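Local coordinates for uncharacterized protein Tm1679 (Thermotoga maritima, PDB 3H3E) that is of unknown function but binds zinc and has a metallo-beta-lactamase fold, consistent with a metal-dependent hydrolase or possibly a transferase, at residues 18-23 with 233-238; 91-96 with 105-110. The protein carries 2 engineered substitutions. All blocks are in the same frame, centred on the assembly; numbering follows the deposited sequence.

Contact 1: residues 18-23 with 233-238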
loop_
_atom_site.group_PDB
_atom_site.type_symbol
_atom_site.label_atom_id
_atom_site.label_comp_id
_atom_site.label_asym_id
_atom_site.label_seq_id
_atom_site.Cartn_x
_atom_site.Cartn_y
_atom_site.Cartn_z
ATOM N N LEU A 18 -6.252 -8.443 -5.036
ATOM C CA LEU A 18 -7.075 -9.458 -4.396
ATOM C C LEU A 18 -8.151 -8.812 -3.546
ATOM O O LEU A 18 -9.141 -9.434 -3.218
ATOM C CB LEU A 18 -6.214 -10.391 -3.546
ATOM C CG LEU A 18 -5.207 -11.301 -4.251
ATOM C CD1 LEU A 18 -4.752 -12.350 -3.255
ATOM C CD2 LEU A 18 -5.813 -11.964 -5.491
ATOM N N CYS A 19 -7.954 -7.556 -3.179
ATOM C CA CYS A 19 -8.995 -6.824 -2.462
ATOM C C CYS A 19 -8.920 -5.327 -2.762
ATOM O O CYS A 19 -7.833 -4.751 -2.869
ATOM C CB CYS A 19 -8.898 -7.073 -0.961
ATOM S SG CYS A 19 -10.085 -6.125 -0.009
ATOM N N ASP A 20 -10.084 -4.715 -2.935
ATOM C CA ASP A 20 -10.178 -3.298 -3.263
ATOM C C ASP A 20 -11.625 -2.882 -3.103
ATOM O O ASP A 20 -12.505 -3.723 -2.957
ATOM C CB ASP A 20 -9.726 -3.031 -4.699
ATOM C CG ASP A 20 -9.616 -1.559 -5.005
ATOM O OD1 ASP A 20 -8.842 -0.875 -4.299
ATOM O OD2 ASP A 20 -10.291 -1.084 -5.948
ATOM N N ASP A 21 -11.881 -1.585 -3.134
ATOM C CA ASP A 21 -13.240 -1.106 -2.939
ATOM C C ASP A 21 -14.155 -1.428 -4.137
ATOM O O ASP A 21 -15.355 -1.615 -3.959
ATOM C CB ASP A 21 -13.240 0.382 -2.576
ATOM C CG ASP A 21 -12.443 0.676 -1.311
ATOM O OD1 ASP A 21 -11.271 0.275 -1.227
ATOM O OD2 ASP A 21 -12.976 1.324 -0.398
ATOM N N SER A 22 -13.575 -1.524 -5.333
ATOM C CA SER A 22 -14.306 -1.892 -6.548
ATOM C C SER A 22 -14.009 -3.321 -6.967
ATOM O O SER A 22 -13.116 -3.953 -6.424
ATOM C CB SER A 22 -13.936 -0.960 -7.693
ATOM O OG SER A 22 -14.001 0.377 -7.253
ATOM N N SER A 23 -14.748 -3.829 -7.946
ATOM C CA SER A 23 -14.551 -5.205 -8.389
ATOM C C SER A 23 -15.160 -5.467 -9.758
ATOM O O SER A 23 -16.146 -4.842 -10.132
ATOM C CB SER A 23 -15.136 -6.184 -7.366
ATOM O OG SER A 23 -16.540 -6.014 -7.239
ATOM N N VAL A 233 -1.837 3.144 -11.341
ATOM C CA VAL A 233 -3.003 2.334 -11.036
ATOM C C VAL A 233 -3.453 2.675 -9.615
ATOM O O VAL A 233 -2.982 2.078 -8.638
ATOM C CB VAL A 233 -2.638 0.835 -11.107
ATOM C CG1 VAL A 233 -3.878 -0.042 -10.967
ATOM C CG2 VAL A 233 -1.906 0.538 -12.397
ATOM N N PRO A 234 -4.354 3.657 -9.489
ATOM C CA PRO A 234 -4.783 4.176 -8.184
ATOM C C PRO A 234 -5.941 3.384 -7.590
ATOM O O PRO A 234 -6.984 3.256 -8.231
ATOM C CB PRO A 234 -5.241 5.606 -8.514
ATOM C CG PRO A 234 -4.999 5.797 -10.003
ATOM C CD PRO A 234 -4.922 4.436 -10.596
ATOM N N CYS A 235 -5.765 2.879 -6.375
ATOM C CA CYS A 235 -6.770 2.026 -5.750
ATOM C C CYS A 235 -7.272 2.589 -4.430
ATOM O O CYS A 235 -6.763 3.597 -3.965
ATOM C CB CYS A 235 -6.164 0.657 -5.471
ATOM S SG CYS A 235 -5.272 -0.057 -6.825
ATOM N N HIS A 236 -8.270 1.928 -3.838
ATOM C CA HIS A 236 -8.548 2.063 -2.404
ATOM C C HIS A 236 -8.850 3.509 -2.002
ATOM O O HIS A 236 -9.782 4.126 -2.532
ATOM C CB HIS A 236 -7.355 1.492 -1.613
ATOM C CG HIS A 236 -7.605 1.321 -0.145
ATOM N ND1 HIS A 236 -8.808 0.878 0.362
ATOM C CD2 HIS A 236 -6.792 1.510 0.926
ATOM C CE1 HIS A 236 -8.729 0.824 1.683
ATOM N NE2 HIS A 236 -7.518 1.204 2.053
ATOM N N CYS A 237 -8.053 4.060 -1.088
ATOM C CA CYS A 237 -8.297 5.420 -0.584
ATOM C C CYS A 237 -8.348 6.549 -1.638
ATOM O O CYS A 237 -9.011 7.562 -1.428
ATOM C CB CYS A 237 -7.378 5.812 0.611
ATOM S SG CYS A 237 -5.851 4.859 1.027
ATOM N N THR A 238 -7.690 6.355 -2.773
ATOM C CA THR A 238 -7.377 7.455 -3.686
ATOM C C THR A 238 -8.483 8.495 -3.928
ATOM O O THR A 238 -8.304 9.664 -3.617
ATOM C CB THR A 238 -6.803 6.938 -5.009
ATOM O OG1 THR A 238 -5.713 6.046 -4.735
ATOM C CG2 THR A 238 -6.299 8.097 -5.843
#
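D21 meets the imidazole of H236 through a hydrogen bond from H236 ND1 to D21 OD1, 3.0 Å long and nearly straight at 176°. The oxygen sits at the ring edge, in the imidazole plane, and accepts through its syn lone pair, while the carboxylate plane is turned 47° from the ring. H236 brings its ring to this carboxylate with CG anti to the backbone N (chi1 -169°). The second carboxylate oxygen, D21 OD2, is taken by H31 ND1, so one aspartate ties two histidines together. The contact lies where strands 13-19 and 231-235 run out toward the metal-site loops of the metallo-beta-lactamase fold; the H236 side chain lies about 6 Å from the bound zinc ion. A weak hydrogen bond from H236 NE2 to D73 OD2 engages the other ring nitrogen, and the rings of H74 and H236 meet with their planes steeply inclined. D20 works on the backbone instead. Its CG stands opposite its own N, beside the carbonyl carbon, and OD1 takes a weak, bent bond of 2.9 Å from H236 N. The same D20 OD1 lies 3.3 Å from C235 CB, whose SG forms the disulfide with C257. In the type II' turn from C235 to T238, C235 O accepts both T238 N and T238 OG1, at 3.1 and 2.8 Å, from the same face of its carbonyl plane.

Contact 2: residues 91-96 with 105-110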
loop_
_atom_site.group_PDB
_atom_site.type_symbol
_atom_site.label_atom_id
_atom_site.label_comp_id
_atom_site.label_asym_id
_atom_site.label_seq_id
_atom_site.Cartn_x
_atom_site.Cartn_y
_atom_site.Cartn_z
ATOM N N GLU A 91 6.354 -0.121 14.781
ATOM C CA GLU A 91 5.354 0.856 15.209
ATOM C C GLU A 91 3.948 0.593 14.648
ATOM O O GLU A 91 2.984 1.257 15.015
ATOM C CB GLU A 91 5.836 2.300 14.960
ATOM C CG GLU A 91 6.609 2.508 13.682
ATOM C CD GLU A 91 8.097 2.237 13.818
ATOM O OE1 GLU A 91 8.824 3.130 14.279
ATOM O OE2 GLU A 91 8.549 1.145 13.412
ATOM N N ALA A 92 3.829 -0.396 13.774
ATOM C CA ALA A 92 2.512 -0.866 13.369
ATOM C C ALA A 92 1.731 -1.436 14.553
ATOM O O ALA A 92 0.525 -1.588 14.490
ATOM C CB ALA A 92 2.645 -1.905 12.288
ATOM N N LEU A 93 2.422 -1.762 15.636
ATOM C CA LEU A 93 1.769 -2.370 16.793
ATOM C C LEU A 93 0.970 -1.374 17.624
ATOM O O LEU A 93 0.028 -1.761 18.300
ATOM C CB LEU A 93 2.798 -3.057 17.693
ATOM C CG LEU A 93 3.619 -4.174 17.055
ATOM C CD1 LEU A 93 4.672 -4.611 18.034
ATOM C CD2 LEU A 93 2.756 -5.342 16.641
ATOM N N ASP A 94 1.364 -0.104 17.594
ATOM C CA ASP A 94 0.666 0.933 18.347
ATOM C C ASP A 94 -0.767 0.993 17.877
ATOM O O ASP A 94 -1.052 0.743 16.723
ATOM C CB ASP A 94 1.339 2.288 18.162
ATOM C CG ASP A 94 2.762 2.305 18.672
ATOM O OD1 ASP A 94 3.088 1.467 19.530
ATOM O OD2 ASP A 94 3.556 3.156 18.218
ATOM N N GLN A 95 -1.677 1.311 18.780
ATOM C CA GLN A 95 -3.091 1.176 18.477
ATOM C C GLN A 95 -3.626 2.425 17.815
ATOM O O GLN A 95 -3.604 3.501 18.390
ATOM C CB GLN A 95 -3.887 0.781 19.732
ATOM C CG GLN A 95 -3.689 -0.707 20.148
ATOM C CD GLN A 95 -3.737 -1.724 18.967
ATOM O OE1 GLN A 95 -4.242 -1.430 17.881
ATOM N NE2 GLN A 95 -3.210 -2.925 19.202
ATOM N N LYS A 96 -4.089 2.270 16.582
ATOM C CA LYS A 96 -4.431 3.407 15.743
ATOM C C LYS A 96 -5.875 3.823 15.909
ATOM O O LYS A 96 -6.766 2.980 15.959
ATOM C CB LYS A 96 -4.166 3.081 14.281
ATOM C CG LYS A 96 -2.703 2.987 13.904
ATOM C CD LYS A 96 -2.547 3.134 12.393
ATOM C CE LYS A 96 -1.134 2.853 11.928
ATOM N NZ LYS A 96 -0.185 3.883 12.403
ATOM N N ALA A 105 -5.172 -2.873 14.382
ATOM C CA ALA A 105 -5.228 -4.291 14.072
ATOM C C ALA A 105 -4.987 -5.131 15.330
ATOM O O ALA A 105 -4.349 -4.685 16.285
ATOM C CB ALA A 105 -4.212 -4.627 13.001
ATOM N N ASP A 106 -5.501 -6.355 15.326
ATOM C CA ASP A 106 -5.379 -7.234 16.478
ATOM C C ASP A 106 -4.078 -8.015 16.385
ATOM O O ASP A 106 -4.064 -9.165 15.976
ATOM C CB ASP A 106 -6.595 -8.171 16.570
ATOM C CG ASP A 106 -6.695 -8.877 17.916
ATOM O OD1 ASP A 106 -5.757 -8.755 18.729
ATOM O OD2 ASP A 106 -7.709 -9.561 18.168
ATOM N N TRP A 107 -2.979 -7.379 16.764
ATOM C CA TRP A 107 -1.660 -7.993 16.627
ATOM C C TRP A 107 -1.452 -9.139 17.597
ATOM O O TRP A 107 -0.639 -10.020 17.334
ATOM C CB TRP A 107 -0.535 -6.951 16.779
ATOM C CG TRP A 107 -0.627 -5.897 15.745
ATOM C CD1 TRP A 107 -1.045 -4.611 15.918
ATOM C CD2 TRP A 107 -0.358 -6.049 14.351
ATOM N NE1 TRP A 107 -1.037 -3.949 14.717
ATOM C CE2 TRP A 107 -0.612 -4.810 13.741
ATOM C CE3 TRP A 107 0.088 -7.112 13.561
ATOM C CZ2 TRP A 107 -0.429 -4.603 12.375
ATOM C CZ3 TRP A 107 0.264 -6.909 12.215
ATOM C CH2 TRP A 107 0.003 -5.661 11.630
ATOM N N ASN A 108 -2.172 -9.127 18.717
ATOM C CA ASN A 108 -2.022 -10.193 19.700
ATOM C C ASN A 108 -2.427 -11.505 19.081
ATOM O O ASN A 108 -1.788 -12.530 19.290
ATOM C CB ASN A 108 -2.872 -9.932 20.939
ATOM C CG ASN A 108 -2.384 -8.756 21.735
ATOM O OD1 ASN A 108 -1.184 -8.619 22.000
ATOM N ND2 ASN A 108 -3.312 -7.886 22.126
ATOM N N GLU A 109 -3.503 -11.454 18.311
ATOM C CA GLU A 109 -4.022 -12.629 17.652
ATOM C C GLU A 109 -3.198 -12.959 16.422
ATOM O O GLU A 109 -2.864 -14.110 16.166
ATOM C CB GLU A 109 -5.474 -12.392 17.260
ATOM C CG GLU A 109 -6.176 -13.629 16.768
ATOM C CD GLU A 109 -7.593 -13.730 17.288
ATOM O OE1 GLU A 109 -7.831 -13.272 18.429
ATOM O OE2 GLU A 109 -8.461 -14.271 16.561
ATOM N N VAL A 110 -2.870 -11.933 15.660
ATOM C CA VAL A 110 -2.142 -12.107 14.413
ATOM C C VAL A 110 -0.788 -12.753 14.643
ATOM O O VAL A 110 -0.364 -13.606 13.885
ATOM C CB VAL A 110 -1.962 -10.747 13.689
ATOM C CG1 VAL A 110 -0.965 -10.864 12.545
ATOM C CG2 VAL A 110 -3.309 -10.231 13.199
#
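W107 lies with its indole against A92 and L93, and the methyl L93 CD2 rests over one face of the ring. The heavy-atom geometry fits a CH-pi contact: CD2 stands 3.9 Å from the centroid of the W107 five-membered ring and 26° off the ring normal. Its closest ring atom is CG, with L93 CD2 3.5 Å from W107 CG, so the methyl is displaced toward the rim near the CB attachment. L93 keeps CG beside its backbone N (chi1 -60°), with an extended chi2 of 173°, and this carries CD2 to the ring although the CB bond does not aim at it. The opposite face of the same indole is met by A105 CB, also offset toward the rim, so a leucine methyl and an alanine methyl sandwich the ring. Beyond the pyrrole, A92 CB meets the six-membered ring at W107 CZ2, 4.1 Å away. The pyrrole nitrogen W107 NE1 lies 2.8 Å from A92 O, which approaches the ring obliquely.

L93 and Q95 both stand at the partly exposed margin, but Q95 is the more loosely fitted, with longer approaches and no clear bond across the segments. Its chain bends at chi2, which lays the terminal amide alongside the A105 backbone, with Q95 NE2 3.6 Å from A105 O. NE2 also lies near the W107 ring edge, but at 4.3 Å from W107 CD1. The stronger polar partner of this amide is Y102, whose hydroxyl hydrogen-bonds to Q95 OE1.

The contact joins the turn entering strand 95-98 to the start of helix 107-113, where D106 holds the N-cap position. L88 of strand 85-89 touches both L93 and W107, while A75 of helix 72-75 touches W107 and A105.

Contact 2 is nested within the chain loop that contact 1 closes, but the two do not touch: their centres are 23 Å apart and their nearest atoms about 12 Å. The zinc ion, held by H69, H71 and H182, gives a common reference. The H236 side chain of contact 1 is about 6 Å from the metal, against about 11 Å for the A105 side chain of contact 2. H236 is also about 6 Å from H69 and 7 Å from H71, side chain to side chain. Contact 2 lies near the same two ligands: the A92 side chain is about 6 Å from that of H69, and that of A105 about 7 Å from that of H71. Contact 1 is polar there, contact 2 largely apolar.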